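Sex comb on midleg CG9495-PA (PDB 1PK1) probably works in Polycomb-group gene silencing, using its SAM domain to bind the chain of another protein. Local coordinates at residues Glu20-Ile23 and Gln24-Ser28; Leu64-Gly67 and Pro68-Ile72. The protein carries 2 engineered substitutions. All coordinates share one frame; numbering follows the deposited sequence.

Interaction 1 of 2, residues Glu20-Ile23 and Gln24-Ser28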
loop_
_atom_site.group_PDB
_atom_site.type_symbol
_atom_site.label_atom_id
_atom_site.label_comp_id
_atom_site.label_asym_id
_atom_site.label_seq_id
_atom_site.Cartn_x
_atom_site.Cartn_y
_atom_site.Cartn_z
ATOM N N GLU B 20 18.815 8.361 -4.399
ATOM C CA GLU B 20 18.898 8.477 -2.946
ATOM C C GLU B 20 17.900 9.492 -2.383
ATOM O O GLU B 20 17.360 9.295 -1.293
ATOM C CB GLU B 20 20.320 8.837 -2.510
ATOM C CG GLU B 20 21.328 7.703 -2.689
ATOM C CD GLU B 20 20.836 6.378 -2.110
ATOM O OE1 GLU B 20 20.250 6.377 -1.006
ATOM O OE2 GLU B 20 21.046 5.333 -2.760
ATOM N N GLU B 21 17.652 10.566 -3.122
ATOM C CA GLU B 21 16.697 11.578 -2.673
ATOM C C GLU B 21 15.284 10.994 -2.651
ATOM O O GLU B 21 14.491 11.320 -1.771
ATOM C CB GLU B 21 16.749 12.810 -3.575
ATOM C CG GLU B 21 18.034 13.634 -3.397
ATOM C CD GLU B 21 18.062 14.877 -4.263
ATOM O OE1 GLU B 21 17.924 14.750 -5.497
ATOM O OE2 GLU B 21 18.226 15.987 -3.709
ATOM N N VAL B 22 14.975 10.140 -3.623
ATOM C CA VAL B 22 13.660 9.494 -3.679
ATOM C C VAL B 22 13.509 8.556 -2.485
ATOM O O VAL B 22 12.453 8.502 -1.840
ATOM C CB VAL B 22 13.488 8.669 -4.981
ATOM C CG1 VAL B 22 12.276 7.751 -4.869
ATOM C CG2 VAL B 22 13.319 9.607 -6.172
ATOM N N ILE B 23 14.564 7.806 -2.191
ATOM C CA ILE B 23 14.528 6.884 -1.069
ATOM C C ILE B 23 14.395 7.643 0.249
ATOM O O ILE B 23 13.676 7.212 1.145
ATOM C CB ILE B 23 15.786 5.996 -1.057
ATOM C CG1 ILE B 23 15.745 5.070 -2.280
ATOM C CG2 ILE B 23 15.859 5.199 0.246
ATOM C CD1 ILE B 23 16.942 4.152 -2.424
ATOM N N GLN B 24 15.083 8.774 0.361
ATOM C CA GLN B 24 15.001 9.589 1.572
ATOM C C GLN B 24 13.572 10.117 1.748
ATOM O O GLN B 24 13.061 10.182 2.867
ATOM C CB GLN B 24 15.984 10.761 1.493
ATOM C CG GLN B 24 15.840 11.778 2.623
ATOM C CD GLN B 24 16.155 11.198 3.992
ATOM O OE1 GLN B 24 15.894 11.830 5.019
ATOM N NE2 GLN B 24 16.722 9.997 4.016
ATOM N N TYR B 25 12.931 10.491 0.641
ATOM C CA TYR B 25 11.557 10.992 0.698
ATOM C C TYR B 25 10.623 9.901 1.212
ATOM O O TYR B 25 9.860 10.107 2.161
ATOM C CB TYR B 25 11.089 11.454 -0.687
ATOM C CG TYR B 25 9.605 11.732 -0.748
ATOM C CD1 TYR B 25 9.030 12.714 0.060
ATOM C CD2 TYR B 25 8.766 10.996 -1.587
ATOM C CE1 TYR B 25 7.669 12.956 0.042
ATOM C CE2 TYR B 25 7.389 11.234 -1.613
ATOM C CZ TYR B 25 6.853 12.217 -0.791
ATOM O OH TYR B 25 5.505 12.472 -0.780
ATOM N N ILE B 26 10.685 8.733 0.584
ATOM C CA ILE B 26 9.840 7.622 0.994
ATOM C C ILE B 26 10.075 7.248 2.456
ATOM O O ILE B 26 9.139 7.193 3.248
ATOM C CB ILE B 26 10.103 6.367 0.131
ATOM C CG1 ILE B 26 9.831 6.671 -1.346
ATOM C CG2 ILE B 26 9.225 5.220 0.610
ATOM C CD1 ILE B 26 8.396 7.025 -1.656
ATOM N N GLU B 27 11.331 6.996 2.809
ATOM C CA GLU B 27 11.673 6.596 4.172
ATOM C C GLU B 27 11.444 7.641 5.260
ATOM O O GLU B 27 11.053 7.290 6.373
ATOM C CB GLU B 27 13.123 6.090 4.215
ATOM C CG GLU B 27 13.274 4.700 3.599
ATOM C CD GLU B 27 14.719 4.250 3.439
ATOM O OE1 GLU B 27 15.602 4.773 4.151
ATOM O OE2 GLU B 27 14.967 3.352 2.602
ATOM N N SER B 28 11.675 8.914 4.954
ATOM C CA SER B 28 11.479 9.964 5.955
ATOM C C SER B 28 10.001 10.249 6.188
ATOM O O SER B 28 9.624 10.857 7.192
ATOM C CB SER B 28 12.190 11.255 5.537
ATOM O OG SER B 28 11.519 11.899 4.469
#

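Interaction 2 of 2, residues Leu64-Gly67 and Pro68-Ile72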
loop_
_atom_site.group_PDB
_atom_site.type_symbol
_atom_site.label_atom_id
_atom_site.label_comp_id
_atom_site.label_asym_id
_atom_site.label_seq_id
_atom_site.Cartn_x
_atom_site.Cartn_y
_atom_site.Cartn_z
ATOM N N LEU B 64 6.582 -5.800 -5.498
ATOM C CA LEU B 64 6.014 -5.258 -4.266
ATOM C C LEU B 64 4.596 -5.788 -4.087
ATOM O O LEU B 64 3.882 -5.998 -5.066
ATOM C CB LEU B 64 5.979 -3.729 -4.336
ATOM C CG LEU B 64 7.330 -3.018 -4.208
ATOM C CD1 LEU B 64 7.229 -1.593 -4.711
ATOM C CD2 LEU B 64 7.763 -3.057 -2.747
ATOM N N LYS B 65 4.199 -6.018 -2.841
ATOM C CA LYS B 65 2.844 -6.476 -2.551
ATOM C C LYS B 65 1.930 -5.247 -2.582
ATOM O O LYS B 65 2.413 -4.110 -2.564
ATOM C CB LYS B 65 2.788 -7.157 -1.179
ATOM C CG LYS B 65 3.662 -8.403 -1.087
ATOM C CD LYS B 65 3.362 -9.369 -2.219
ATOM C CE LYS B 65 4.206 -10.635 -2.104
ATOM N NZ LYS B 65 3.979 -11.547 -3.247
ATOM N N LEU B 66 0.619 -5.472 -2.626
ATOM C CA LEU B 66 -0.334 -4.368 -2.713
ATOM C C LEU B 66 -0.239 -3.333 -1.591
ATOM O O LEU B 66 -0.313 -2.133 -1.852
ATOM C CB LEU B 66 -1.764 -4.917 -2.789
ATOM C CG LEU B 66 -2.905 -3.920 -3.050
ATOM C CD1 LEU B 66 -2.653 -3.136 -4.317
ATOM C CD2 LEU B 66 -4.222 -4.690 -3.153
ATOM N N GLY B 67 -0.087 -3.800 -0.352
ATOM C CA GLY B 67 0.004 -2.888 0.782
ATOM C C GLY B 67 1.070 -1.839 0.555
ATOM O O GLY B 67 0.793 -0.633 0.535
ATOM N N PRO B 68 2.321 -2.276 0.393
ATOM C CA PRO B 68 3.442 -1.369 0.156
ATOM C C PRO B 68 3.223 -0.515 -1.096
ATOM O O PRO B 68 3.520 0.673 -1.102
ATOM C CB PRO B 68 4.621 -2.327 0.008
ATOM C CG PRO B 68 4.272 -3.423 0.950
ATOM C CD PRO B 68 2.799 -3.640 0.688
ATOM N N ALA B 69 2.695 -1.115 -2.162
ATOM C CA ALA B 69 2.468 -0.353 -3.389
ATOM C C ALA B 69 1.486 0.798 -3.161
ATOM O O ALA B 69 1.708 1.921 -3.633
ATOM C CB ALA B 69 1.952 -1.275 -4.491
ATOM N N LEU B 70 0.397 0.522 -2.454
ATOM C CA LEU B 70 -0.591 1.561 -2.186
ATOM C C LEU B 70 -0.007 2.684 -1.322
ATOM O O LEU B 70 -0.305 3.854 -1.552
ATOM C CB LEU B 70 -1.832 0.968 -1.519
ATOM C CG LEU B 70 -2.721 0.113 -2.434
ATOM C CD1 LEU B 70 -4.012 -0.223 -1.708
ATOM C CD2 LEU B 70 -3.026 0.868 -3.719
ATOM N N LYS B 71 0.828 2.332 -0.345
ATOM C CA LYS B 71 1.443 3.345 0.508
ATOM C C LYS B 71 2.405 4.212 -0.299
ATOM O O LYS B 71 2.485 5.425 -0.103
ATOM C CB LYS B 71 2.211 2.702 1.667
ATOM C CG LYS B 71 1.365 1.942 2.665
ATOM C CD LYS B 71 2.229 1.608 3.876
ATOM C CE LYS B 71 2.021 0.206 4.373
ATOM N NZ LYS B 71 3.092 -0.113 5.360
ATOM N N ILE B 72 3.146 3.584 -1.207
ATOM C CA ILE B 72 4.089 4.317 -2.030
ATOM C C ILE B 72 3.325 5.233 -2.982
ATOM O O ILE B 72 3.698 6.392 -3.163
ATOM C CB ILE B 72 5.002 3.349 -2.816
ATOM C CG1 ILE B 72 5.930 2.623 -1.826
ATOM C CG2 ILE B 72 5.800 4.115 -3.858
ATOM C CD1 ILE B 72 6.642 1.410 -2.396
#

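Interaction 1 of 2, residues Glu20-Ile23 and Gln24-Ser28
I23 and E27, one turn apart on helix 19-29, lie side by side and point the same way. The touching is done by the I23 methyl CG2, which stands opposite its backbone N and meets E27 OE2 at a close 3.1 Å. E27 first turns back beside its own N (chi1 -75°) and then runs extended, which carries the carboxylate alongside that methyl, while E27 CG passes 3.5 Å from I23 O. The same carbonyl accepts the E27 amide, I23 O to E27 N being 2.9 Å. With an alanine at E27, the methyl CG2 of I23 would probably lose its cover on this flank, and CG would no longer shield the I23 carbonyl. On the buried face, V22 and I26 meet more loosely, CG1 to CG1 at 4.4 Å, and I26 CG1 also rests 3.2 Å from V22 O. F40 covers both V22 and I23, and L75 packs on I26. Y25 swings away to give its OH to the L75 carbonyl. At the far end Q24 O is gripped twice, by S28 N at 2.8 Å and by S28 OG at 2.8 Å, from opposite faces of the carbonyl plane. E20 OE2 makes a salt bridge with R41 NE, tying this helix to helix 37-42. The helix is thus amphipathic: branched aliphatics seal against the SAM bundle, while polar groups take the other flanks, E20 and E21 paired to R41 and the T18 amide.

Interaction 2 of 2, residues Leu64-Gly67 and Pro68-Ile72
L64 and I72 reach for each other tip to tip, CD1 to CD1 at 3.8 Å, across the start of helix 66-79. The other L64 methyl, CD2, lies 4.2 Å from P68 CB, so one leucine covers both the proline and the isoleucine one turn further on. Away from this pair, L66 and L70 cross obliquely: L66 CG is set opposite its backbone N (chi1 -173°), which brings CD1 down to 3.8 Å from L70 CG. P68 sits in the first helical turn, where an amide has no carbonyl of its own helix to pair with, and its ring lies against the K65 backbone, CD being 3.3 Å from K65 O. K65 is the N-cap residue; its carbonyl opens the helical ladder by accepting A69 N at 3.0 Å, and L66 O follows with L70 N at 2.8 Å. K71 lays its CG 3.4 Å from G67 O, the acceptor of its own amide.

Around this shell, M58 and F40 close over I72, and M58 also holds L64 through backbone bonds. The opposite side belongs to the chain of another protein, which receives L66 N on a polar side chain, bonds to the G67 backbone and packs on L66, P68 and L70. K71 NZ bonds to S32 OG and makes a salt bridge to an acidic side chain of that partner. Positive helix-end polarity and the lysine would together probably draw acidic groups here, consistent with the end-helix surface through which SAM domains associate.

Interactions 1 and 2 sit on different helices, 19-29 and 66-79, with centres 16 Å apart and nearest atoms about 4 Å apart without touching. What joins them is shared filling: F40 and L33 each pack against both, and I26 and Y25 of interaction 1 also reach later residues of helix 66-79. Interaction 1 is only partly buried, its outer side carrying glutamates, and no other protein chain of the assembly touches it. Interaction 2 is nearly all buried, but part of that burial comes from the neighbouring protein. Chemistry follows place: both turn aliphatics inward, but the first has acidic flanks, whereas the second adds a helix N-terminus and a lysine at the interface.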